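Local coordinates for probable adhesion protein (Pseudomonas aeruginosa PAO1, PDB 6R3Z) that probably serves as the solute-binding protein of a bacterial metal-uptake system, holding a divalent metal ion such as ferrous iron between two lobes, at residues Val60-Gly65 / Pro110-Ser115; Leu13-Ser18 / Ser249-Gly254; Pro83-Asn88 / Asn124-Glu129; Arg6-Ile11 / Glu29-Ile34. One frame throughout, in Å; residues are numbered along the deposited sequence.

Contact 1: Val60-Gly65 / Pro110-Ser115; sequences VLNGVG and PHTFLS. With NI (nickel (II) ion), chain B.
In the wall of the six-histidine metal site, the turn that follows strand 58-61 meets the loop that supplies His-111, and Asn-62 makes the polar link to Pro-110. The bond runs from Asn-62 ND2 to Pro-110 O, 3.1 Å long with an N-H...O angle of 150°, and the amide approaches almost in line with the carbonyl bond. Asn-62 holds CG anti to its own nitrogen (chi1 160°), which turns the amide toward the loop. Its other end, OD1, closes an Asx turn by accepting Val-64 N at 3.2 Å, from above the carbonyl plane. Both ends of the amide are therefore tied, and ND2 has a further partner in Tyr-16. ND2 also lies at the edge of the Phe-113 ring, 3.8 Å from CD2, with amide and ring planes 76° apart. Beside this bond, the Pro-110 ring packs against the backbone of the turn: Pro-110 CB is 3.4 Å from Val-64 O and 3.6 Å from Gly-65 C. Val-64 CG2 adds an apolar contact to Pro-110 CB at 4.2 Å. His-111 points away from the turn, and its NE2 binds the nickel ion at 2.2 Å, alongside His-41, His-66, His-177, His-199 and His-250. Phe-113 rests on Pro-15 and Tyr-19 of helix 14-24, Thr-112 hydrogen-bonds to Asn-88 beyond strand 84-86, and Ser-115 caps helix 116-133.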
# COMPACT_ATOMS: atom_id res chain seq x y z
N VAL A 60 -13.44 -5.97 4.50
CA VAL A 60 -12.08 -6.43 4.27
C VAL A 60 -11.16 -5.40 4.95
O VAL A 60 -11.29 -4.19 4.69
CB VAL A 60 -11.75 -6.60 2.77
CG1 VAL A 60 -10.25 -6.86 2.54
CG2 VAL A 60 -12.59 -7.74 2.17
N LEU A 61 -10.24 -5.88 5.80
CA LEU A 61 -9.32 -5.02 6.54
C LEU A 61 -7.85 -5.33 6.26
O LEU A 61 -7.46 -6.49 6.12
CB LEU A 61 -9.51 -5.17 8.06
CG LEU A 61 -10.83 -4.73 8.71
CD1 LEU A 61 -10.75 -4.88 10.22
CD2 LEU A 61 -11.17 -3.29 8.37
N ASN A 62 -7.03 -4.27 6.26
CA ASN A 62 -5.58 -4.38 6.21
C ASN A 62 -5.24 -5.00 7.59
O ASN A 62 -4.49 -5.98 7.67
CB ASN A 62 -4.95 -2.98 6.02
CG ASN A 62 -3.50 -2.90 6.42
OD1 ASN A 62 -3.18 -2.54 7.57
ND2 ASN A 62 -2.59 -3.28 5.52
N GLY A 63 -5.85 -4.44 8.64
CA GLY A 63 -5.77 -4.94 10.02
C GLY A 63 -4.41 -5.07 10.67
O GLY A 63 -4.30 -5.70 11.74
N VAL A 64 -3.37 -4.49 10.07
CA VAL A 64 -2.00 -4.57 10.62
C VAL A 64 -1.41 -3.17 10.91
O VAL A 64 -0.22 -3.05 11.18
CB VAL A 64 -1.06 -5.45 9.78
CG1 VAL A 64 -1.47 -6.93 9.87
CG2 VAL A 64 -0.97 -4.98 8.32
N GLY A 65 -2.26 -2.16 10.88
CA GLY A 65 -1.85 -0.80 11.23
C GLY A 65 -2.22 0.28 10.24
O GLY A 65 -2.01 1.47 10.55
N PRO A 110 2.90 -1.58 8.31
CA PRO A 110 1.58 -2.00 7.80
C PRO A 110 1.38 -1.93 6.28
O PRO A 110 0.28 -2.26 5.82
CB PRO A 110 0.63 -1.06 8.54
CG PRO A 110 1.42 0.22 8.68
CD PRO A 110 2.87 -0.19 8.83
N HIS A 111 2.38 -1.44 5.52
CA HIS A 111 2.27 -1.25 4.06
C HIS A 111 2.49 -2.52 3.22
O HIS A 111 3.19 -2.48 2.20
CB HIS A 111 3.22 -0.12 3.60
CG HIS A 111 2.97 1.18 4.28
ND1 HIS A 111 3.60 1.50 5.47
CD2 HIS A 111 2.19 2.23 3.89
CE1 HIS A 111 3.18 2.72 5.78
NE2 HIS A 111 2.31 3.19 4.87
N THR A 112 1.90 -3.64 3.67
CA THR A 112 2.03 -4.95 2.99
C THR A 112 1.48 -4.90 1.56
O THR A 112 1.97 -5.63 0.68
CB THR A 112 1.30 -6.03 3.80
OG1 THR A 112 -0.10 -5.70 3.84
CG2 THR A 112 1.87 -6.20 5.23
N PHE A 113 0.47 -4.00 1.32
CA PHE A 113 -0.13 -3.84 -0.02
C PHE A 113 0.87 -3.29 -1.05
O PHE A 113 0.62 -3.40 -2.25
CB PHE A 113 -1.40 -2.99 0.02
CG PHE A 113 -1.26 -1.73 0.85
CD1 PHE A 113 -0.84 -0.54 0.27
CD2 PHE A 113 -1.57 -1.74 2.21
CE1 PHE A 113 -0.73 0.63 1.03
CE2 PHE A 113 -1.44 -0.57 2.98
CZ PHE A 113 -1.00 0.60 2.39
N LEU A 114 2.00 -2.71 -0.61
CA LEU A 114 2.99 -2.22 -1.57
C LEU A 114 4.09 -3.26 -1.80
O LEU A 114 5.27 -2.99 -1.66
CB LEU A 114 3.53 -0.82 -1.20
CG LEU A 114 2.47 0.28 -1.10
CD1 LEU A 114 3.03 1.53 -0.44
CD2 LEU A 114 1.86 0.61 -2.45
N SER A 115 3.67 -4.48 -2.09
CA SER A 115 4.53 -5.63 -2.37
C SER A 115 3.73 -6.51 -3.29
O SER A 115 2.55 -6.76 -3.02
CB SER A 115 4.83 -6.42 -1.10
OG SER A 115 5.26 -7.75 -1.38
NI NI B . 1.09 5.01 5.05

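Contact 2: Leu13-Ser18 / Ser249-Gly254; sequences LHPYYS and SHISYG. With NI (nickel (II) ion), chain B.
The backbones come closest at His-14 and Ser-252, whose CA atoms lie 5.7 Å apart, where the first turn of helix 14-24 meets an irregular loop from Ser-249 to Gly-254. His-14 carries the contact. Its imidazole uses NE2 to donate to Gly-254 O, 2.7 Å away with an N-H...O angle of 159°. The acceptor lies in the ring plane, at the edge, whereas seen from the acceptor the donor stands above the carbonyl plane. With CG anti to the carbonyl carbon (chi1 -68°), the ring lies against the loop: one peptide, between Ser-252 and Tyr-253, meets it twice, with Ser-252 O 3.3 Å from His-14 CE1 and Tyr-253 N over one face, near the rim. At the root of the side chain, His-14 CB approaches Ile-251 O to 3.2 Å. The same carbonyl oxygen is 3.4 Å from Pro-15 CD, and Pro-15 CG packs on Ile-251 CB at 4.1 Å. The loop follows strand 244-248 of the second parallel sheet, while helix 14-24 belongs to the first, so the contact joins the two lobes of this solute-binding protein next to its metal site. In His-250, CG lies anti to the backbone nitrogen (chi1 -166°), and NE2 binds the nickel ion at 2.2 Å, as one of six histidine ligands. The loop is braced from within by an ST turn, in which Ile-251 N donates to Ser-249 OG at 2.9 Å. Ser-249 OG also hydrogen-bonds to Glu-264, and Ser-252 OG to Asp-228; Ile-251 touches Tyr-261 and Met-265 of helix 260-277.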
# COMPACT_ATOMS: atom_id res chain seq x y z
N LEU A 13 -8.84 0.96 1.95
CA LEU A 13 -7.79 1.65 1.20
C LEU A 13 -7.89 1.26 -0.28
O LEU A 13 -8.34 0.16 -0.60
CB LEU A 13 -6.39 1.29 1.75
CG LEU A 13 -6.20 1.44 3.28
CD1 LEU A 13 -4.94 0.74 3.73
CD2 LEU A 13 -6.16 2.92 3.71
N HIS A 14 -7.43 2.17 -1.17
CA HIS A 14 -7.47 1.96 -2.62
C HIS A 14 -6.98 0.58 -3.08
O HIS A 14 -7.69 -0.04 -3.87
CB HIS A 14 -6.71 3.07 -3.38
CG HIS A 14 -7.37 4.41 -3.28
ND1 HIS A 14 -7.30 5.16 -2.13
CD2 HIS A 14 -8.05 5.10 -4.22
CE1 HIS A 14 -7.94 6.29 -2.40
NE2 HIS A 14 -8.43 6.28 -3.63
N PRO A 15 -5.81 0.07 -2.61
CA PRO A 15 -5.34 -1.26 -3.08
C PRO A 15 -6.37 -2.35 -2.81
O PRO A 15 -6.54 -3.20 -3.67
CB PRO A 15 -4.05 -1.47 -2.30
CG PRO A 15 -3.53 -0.08 -2.06
CD PRO A 15 -4.81 0.66 -1.69
N TYR A 16 -7.08 -2.28 -1.65
CA TYR A 16 -8.10 -3.29 -1.31
C TYR A 16 -9.31 -3.20 -2.23
O TYR A 16 -9.85 -4.25 -2.58
CB TYR A 16 -8.46 -3.27 0.18
CG TYR A 16 -7.24 -3.60 1.02
CD1 TYR A 16 -6.87 -4.92 1.26
CD2 TYR A 16 -6.39 -2.59 1.46
CE1 TYR A 16 -5.69 -5.23 1.97
CE2 TYR A 16 -5.20 -2.88 2.14
CZ TYR A 16 -4.86 -4.20 2.39
OH TYR A 16 -3.68 -4.47 3.06
N TYR A 17 -9.67 -1.99 -2.68
CA TYR A 17 -10.74 -1.84 -3.68
C TYR A 17 -10.30 -2.62 -4.95
O TYR A 17 -11.09 -3.41 -5.50
CB TYR A 17 -10.99 -0.36 -4.05
CG TYR A 17 -12.16 -0.22 -5.00
CD1 TYR A 17 -11.98 -0.36 -6.38
CD2 TYR A 17 -13.45 -0.04 -4.52
CE1 TYR A 17 -13.06 -0.28 -7.26
CE2 TYR A 17 -14.55 0.04 -5.39
CZ TYR A 17 -14.34 -0.10 -6.76
OH TYR A 17 -15.39 -0.01 -7.64
N SER A 18 -9.04 -2.43 -5.38
CA SER A 18 -8.51 -3.13 -6.57
C SER A 18 -8.51 -4.66 -6.39
O SER A 18 -8.99 -5.38 -7.28
CB SER A 18 -7.12 -2.62 -6.92
OG SER A 18 -7.17 -1.32 -7.48
N SER A 249 4.22 6.19 -5.44
CA SER A 249 2.82 6.25 -5.08
C SER A 249 2.50 5.29 -3.94
O SER A 249 2.79 4.10 -4.01
CB SER A 249 1.94 5.94 -6.29
OG SER A 249 0.57 5.96 -5.90
N HIS A 250 1.79 5.81 -2.92
CA HIS A 250 1.28 5.02 -1.79
C HIS A 250 -0.07 4.36 -2.27
O HIS A 250 -0.71 3.62 -1.51
CB HIS A 250 0.97 6.00 -0.64
CG HIS A 250 0.74 5.40 0.72
ND1 HIS A 250 -0.39 4.63 1.01
CD2 HIS A 250 1.40 5.64 1.89
CE1 HIS A 250 -0.33 4.39 2.32
NE2 HIS A 250 0.73 4.96 2.88
N ILE A 251 -0.52 4.68 -3.52
CA ILE A 251 -1.79 4.19 -4.13
C ILE A 251 -2.95 4.59 -3.16
O ILE A 251 -3.68 3.76 -2.61
CB ILE A 251 -1.73 2.67 -4.48
CG1 ILE A 251 -0.35 2.32 -5.17
CG2 ILE A 251 -2.96 2.29 -5.37
CD1 ILE A 251 -0.09 0.84 -5.53
N SER A 252 -3.02 5.91 -2.87
CA SER A 252 -3.98 6.43 -1.89
C SER A 252 -4.68 7.70 -2.35
O SER A 252 -5.45 8.25 -1.57
CB SER A 252 -3.23 6.73 -0.59
OG SER A 252 -2.39 7.87 -0.77
N TYR A 253 -4.42 8.16 -3.58
CA TYR A 253 -4.99 9.42 -4.08
C TYR A 253 -6.03 9.24 -5.19
O TYR A 253 -5.77 8.51 -6.13
CB TYR A 253 -3.84 10.31 -4.62
CG TYR A 253 -4.26 11.72 -4.94
CD1 TYR A 253 -4.30 12.70 -3.95
CD2 TYR A 253 -4.63 12.08 -6.24
CE1 TYR A 253 -4.71 14.00 -4.24
CE2 TYR A 253 -5.04 13.38 -6.53
CZ TYR A 253 -5.08 14.34 -5.53
OH TYR A 253 -5.46 15.63 -5.80
N GLY A 254 -7.13 9.99 -5.13
CA GLY A 254 -8.10 9.98 -6.23
C GLY A 254 -9.15 8.90 -6.19
O GLY A 254 -9.39 8.33 -5.13
NI NI B . 1.09 5.01 5.05

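Contact 3: Pro83-Asn88 / Asn124-Glu129; sequences PVIEAN and NTIARE. With EDO (1,2-ethanediol), chain C.
The torsions of Ile-85 and Glu-129 bring the two together: in Ile-85, CG1 stands opposite the carbonyl carbon (chi1 -66°) and the chain runs on extended to CD1, which ends 3.7 Å from Glu-129 CB. In Glu-129 the chain bends at chi2 (-51°), carrying the carboxylate away from the isoleucine after its CB has made the apolar contact. Further along, Ile-126 reaches toward the strand end with its CD1, 3.9 Å from Ala-87 CB, while Ile-126 CG1 lies 4.2 Å from Ile-85 CG2. This is packing of an alpha helix on an edge strand of a parallel sheet: strand 84-86 and the 124-129 part of helix 116-133 run at 149° to one another, nearly antiparallel, their axes 8.8 Å apart at the closest. Ile-126 also touches Val-60 of the neighbouring strand and Ile-23 of helix 14-24, extending the packing to both. Thr-125 CG2 packs 3.8 Å from Glu-86 O. The polar link is a water that joins the two segments, donating to Ala-87 O at 2.7 Å and pairing with Thr-125 OG1 at the same distance. Thr-125 OG1 also hydrogen-bonds to Thr-121 O one turn earlier. At the far end, an ethanediol molecule, probably from the crystallisation liquor, donates from O2 to Glu-129 OE1 at 2.9 Å, while Glu-129 OE2 forms a salt bridge with Lys-132.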
# COMPACT_ATOMS: atom_id res chain seq x y z
N PRO A 83 -19.06 -9.51 9.91
CA PRO A 83 -17.86 -10.30 9.58
C PRO A 83 -16.73 -9.42 9.03
O PRO A 83 -16.95 -8.45 8.30
CB PRO A 83 -18.37 -11.29 8.52
CG PRO A 83 -19.85 -11.42 8.81
CD PRO A 83 -20.25 -10.01 9.18
N VAL A 84 -15.50 -9.75 9.44
CA VAL A 84 -14.33 -9.00 9.04
C VAL A 84 -13.30 -9.96 8.45
O VAL A 84 -13.02 -11.02 9.04
CB VAL A 84 -13.79 -8.19 10.24
CG1 VAL A 84 -12.29 -7.93 10.15
CG2 VAL A 84 -14.57 -6.88 10.43
N ILE A 85 -12.78 -9.61 7.28
CA ILE A 85 -11.72 -10.40 6.65
C ILE A 85 -10.39 -9.74 6.94
O ILE A 85 -10.14 -8.60 6.51
CB ILE A 85 -11.96 -10.61 5.13
CG1 ILE A 85 -13.22 -11.48 4.89
CG2 ILE A 85 -10.71 -11.20 4.44
CD1 ILE A 85 -13.68 -11.52 3.41
N GLU A 86 -9.54 -10.46 7.68
CA GLU A 86 -8.18 -9.99 8.00
C GLU A 86 -7.31 -10.39 6.79
O GLU A 86 -6.85 -11.54 6.68
CB GLU A 86 -7.68 -10.60 9.33
CG GLU A 86 -8.44 -10.11 10.56
CD GLU A 86 -8.23 -8.66 10.99
OE1 GLU A 86 -7.32 -7.99 10.46
OE2 GLU A 86 -8.99 -8.21 11.88
N ALA A 87 -7.15 -9.46 5.83
CA ALA A 87 -6.45 -9.74 4.57
C ALA A 87 -5.01 -10.25 4.74
O ALA A 87 -4.51 -10.99 3.88
CB ALA A 87 -6.43 -8.49 3.69
N ASN A 88 -4.34 -9.81 5.81
CA ASN A 88 -2.93 -10.12 6.05
C ASN A 88 -2.69 -11.37 6.90
O ASN A 88 -1.54 -11.61 7.29
CB ASN A 88 -2.26 -8.89 6.67
CG ASN A 88 -1.98 -7.83 5.63
OD1 ASN A 88 -1.16 -8.03 4.72
ND2 ASN A 88 -2.71 -6.72 5.69
N ASN A 124 -5.36 -13.96 -2.39
CA ASN A 124 -5.76 -15.36 -2.19
C ASN A 124 -6.54 -15.56 -0.89
O ASN A 124 -7.55 -16.27 -0.89
CB ASN A 124 -4.55 -16.29 -2.30
CG ASN A 124 -4.00 -16.36 -3.71
OD1 ASN A 124 -4.73 -16.23 -4.70
ND2 ASN A 124 -2.71 -16.61 -3.83
N THR A 125 -6.14 -14.86 0.18
CA THR A 125 -6.83 -14.93 1.48
C THR A 125 -8.24 -14.35 1.37
O THR A 125 -9.21 -14.97 1.82
CB THR A 125 -5.99 -14.26 2.57
OG1 THR A 125 -4.81 -15.06 2.76
CG2 THR A 125 -6.73 -14.15 3.91
N ILE A 126 -8.34 -13.14 0.74
CA ILE A 126 -9.64 -12.50 0.54
C ILE A 126 -10.59 -13.42 -0.26
O ILE A 126 -11.72 -13.64 0.17
CB ILE A 126 -9.48 -11.08 -0.08
CG1 ILE A 126 -8.71 -10.13 0.89
CG2 ILE A 126 -10.85 -10.47 -0.42
CD1 ILE A 126 -8.02 -8.92 0.21
N ALA A 127 -10.12 -13.98 -1.39
CA ALA A 127 -10.94 -14.85 -2.25
C ALA A 127 -11.45 -16.08 -1.50
O ALA A 127 -12.61 -16.45 -1.66
CB ALA A 127 -10.15 -15.28 -3.48
N ARG A 128 -10.58 -16.71 -0.67
CA ARG A 128 -10.95 -17.89 0.10
C ARG A 128 -12.05 -17.53 1.11
O ARG A 128 -13.04 -18.26 1.22
CB ARG A 128 -9.71 -18.43 0.85
CG ARG A 128 -10.04 -19.63 1.77
CD ARG A 128 -8.80 -20.25 2.35
NE ARG A 128 -8.00 -20.91 1.32
CZ ARG A 128 -7.02 -21.77 1.55
NH1 ARG A 128 -6.71 -22.11 2.80
NH2 ARG A 128 -6.35 -22.31 0.54
N GLU A 129 -11.87 -16.41 1.82
CA GLU A 129 -12.81 -15.97 2.85
C GLU A 129 -14.16 -15.51 2.26
O GLU A 129 -15.20 -15.84 2.82
CB GLU A 129 -12.19 -14.91 3.77
CG GLU A 129 -11.09 -15.46 4.66
CD GLU A 129 -11.50 -16.70 5.44
OE1 GLU A 129 -12.49 -16.64 6.20
OE2 GLU A 129 -10.84 -17.75 5.27
C1 EDO C . -15.08 -13.58 8.46
O1 EDO C . -15.70 -13.99 7.25
C2 EDO C . -13.76 -14.36 8.69
O2 EDO C . -12.86 -14.17 7.60
O HOH W 1 -3.10 -13.33 4.02

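Contact 4: Arg6-Ile11 / Glu29-Ile34; sequences RLRIGI and EVVPLI
Val-31 CG2 sits above one face of the Arg-8 guanidinium, displaced from its centre, and Glu-29 OE1 meets its edge. Arg-8 NH2 and Glu-29 OE1 form a salt bridge at 3.2 Å, its hydrogen bond a weak one; the guanidinium and carboxylate planes, 62° apart, are turned well out of a common plane, with OE1 the nearer oxygen. A bend at chi3 (50°) folds the arginine back over the neighbouring strand; its NE hydrogen-bonds to Thr-55 O. The pair flanks the backbone ladder of parallel strands 8-11 and 29-32, joined by a right-handed beta-alpha-beta crossover through helix 14-24. Glu-29 N donates to Leu-7 O at 2.9 Å, Val-31 N to Ile-9 O at 2.7 Å and Leu-33 N to Ile-11 O at 2.9 Å; Ile-9 N and Ile-11 N answer to Glu-29 O and Val-31 O. On the helix side of the sheet, Ile-11 CG2 packs against Val-30 CG1 at 3.9 Å, and Ile-11 CD1 lies beside Pro-32 CB at 4.0 Å. On the other side, Leu-33 CD1 comes 3.7 Å from the CA of Gly-10. A water donates to both Arg-6 O and Glu-29 OE1. Charge and water thus gather at the Arg-8 and Glu-29 end of one face, which turns apolar toward Val-31 and Leu-33; on the other, Ile-9, Ile-11 and Val-30 face helix 14-24.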
# COMPACT_ATOMS: atom_id res chain seq x y z
N ARG A 6 -26.71 -10.67 -3.14
CA ARG A 6 -25.44 -10.28 -3.77
C ARG A 6 -24.68 -9.59 -2.65
O ARG A 6 -25.20 -8.62 -2.07
CB ARG A 6 -25.69 -9.33 -4.96
CG ARG A 6 -24.45 -8.92 -5.74
CD ARG A 6 -24.78 -8.20 -7.04
NE ARG A 6 -24.49 -9.02 -8.22
CZ ARG A 6 -25.41 -9.58 -9.00
NH1 ARG A 6 -25.05 -10.32 -10.04
NH2 ARG A 6 -26.70 -9.40 -8.76
N LEU A 7 -23.50 -10.13 -2.28
CA LEU A 7 -22.70 -9.59 -1.17
C LEU A 7 -22.35 -8.12 -1.32
O LEU A 7 -21.99 -7.67 -2.41
CB LEU A 7 -21.35 -10.34 -1.04
CG LEU A 7 -21.25 -11.69 -0.34
CD1 LEU A 7 -19.78 -12.11 -0.28
CD2 LEU A 7 -21.76 -11.63 1.08
N ARG A 8 -22.40 -7.37 -0.22
CA ARG A 8 -21.96 -5.98 -0.19
C ARG A 8 -20.71 -5.99 0.69
O ARG A 8 -20.80 -6.26 1.89
CB ARG A 8 -23.08 -5.06 0.36
CG ARG A 8 -24.14 -4.80 -0.71
CD ARG A 8 -25.28 -3.85 -0.31
NE ARG A 8 -24.82 -2.58 0.28
CZ ARG A 8 -24.43 -1.52 -0.42
NH1 ARG A 8 -24.05 -0.41 0.21
NH2 ARG A 8 -24.42 -1.55 -1.75
N ILE A 9 -19.55 -5.77 0.07
CA ILE A 9 -18.22 -5.85 0.70
C ILE A 9 -17.58 -4.47 0.91
O ILE A 9 -17.27 -3.77 -0.05
CB ILE A 9 -17.29 -6.72 -0.19
CG1 ILE A 9 -17.92 -8.07 -0.56
CG2 ILE A 9 -15.89 -6.89 0.45
CD1 ILE A 9 -17.27 -8.66 -1.87
N GLY A 10 -17.28 -4.15 2.16
CA GLY A 10 -16.61 -2.91 2.47
C GLY A 10 -15.11 -3.05 2.35
O GLY A 10 -14.55 -4.12 2.61
N ILE A 11 -14.45 -1.99 1.88
CA ILE A 11 -12.99 -1.88 1.76
C ILE A 11 -12.54 -0.58 2.41
O ILE A 11 -13.35 0.34 2.57
CB ILE A 11 -12.46 -2.05 0.31
CG1 ILE A 11 -12.94 -0.90 -0.62
CG2 ILE A 11 -12.79 -3.44 -0.24
CD1 ILE A 11 -12.03 0.39 -0.59
N GLU A 29 -20.89 -6.44 -4.79
CA GLU A 29 -20.70 -4.99 -4.81
C GLU A 29 -19.51 -4.63 -3.88
O GLU A 29 -19.39 -5.18 -2.77
CB GLU A 29 -21.96 -4.25 -4.31
CG GLU A 29 -23.17 -4.33 -5.23
CD GLU A 29 -24.30 -3.47 -4.70
OE1 GLU A 29 -25.05 -3.95 -3.83
OE2 GLU A 29 -24.41 -2.29 -5.13
N VAL A 30 -18.63 -3.72 -4.33
CA VAL A 30 -17.46 -3.30 -3.54
C VAL A 30 -17.74 -1.87 -3.07
O VAL A 30 -17.95 -0.98 -3.91
CB VAL A 30 -16.14 -3.39 -4.36
CG1 VAL A 30 -14.92 -3.14 -3.46
CG2 VAL A 30 -16.02 -4.74 -5.08
N VAL A 31 -17.75 -1.66 -1.74
CA VAL A 31 -18.15 -0.38 -1.16
C VAL A 31 -17.02 0.26 -0.35
O VAL A 31 -16.73 -0.24 0.74
CB VAL A 31 -19.46 -0.51 -0.31
CG1 VAL A 31 -19.97 0.86 0.15
CG2 VAL A 31 -20.56 -1.28 -1.05
N PRO A 32 -16.43 1.39 -0.79
CA PRO A 32 -15.40 2.05 0.03
C PRO A 32 -16.02 2.62 1.30
O PRO A 32 -17.13 3.17 1.26
CB PRO A 32 -14.88 3.17 -0.87
CG PRO A 32 -15.33 2.79 -2.26
CD PRO A 32 -16.65 2.13 -2.04
N LEU A 33 -15.32 2.43 2.43
CA LEU A 33 -15.80 2.92 3.72
C LEU A 33 -15.64 4.41 3.83
O LEU A 33 -16.39 5.06 4.58
CB LEU A 33 -15.06 2.23 4.87
CG LEU A 33 -15.86 1.15 5.62
CD1 LEU A 33 -16.19 -0.05 4.70
CD2 LEU A 33 -15.08 0.65 6.83
N ILE A 34 -14.63 4.96 3.15
CA ILE A 34 -14.37 6.41 3.19
C ILE A 34 -14.32 6.98 1.76
O ILE A 34 -13.92 6.25 0.83
CB ILE A 34 -13.13 6.78 4.06
CG1 ILE A 34 -11.77 6.48 3.37
CG2 ILE A 34 -13.20 6.10 5.44
CD1 ILE A 34 -10.48 6.94 4.19
O HOH W 2 -26.31 -6.23 -2.98

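In the fold
Contacts 1 and 2 share the nickel ion: His-111 NE2 and His-250 NE2 lie 3.1 Å apart as ligands, and the contact centres are 11 Å apart. Tyr-16 of contact 2 joins them, its OH 2.9 Å from Asn-62 ND2, and its ring also touches Ala-87 of contact 3, with CE1 3.8 Å from CB. Contacts 1 and 3 meet through Thr-112 OG1 and Asn-88 OD1 at 2.7 Å. Contact 4 lies farther from the metal, its centre about 17 Å from that of contact 1, yet Val-60 N reaches Gly-10 O at 2.9 Å within the same sheet. Contacts 3 and 4 involve opposite edge strands of that sheet without touching.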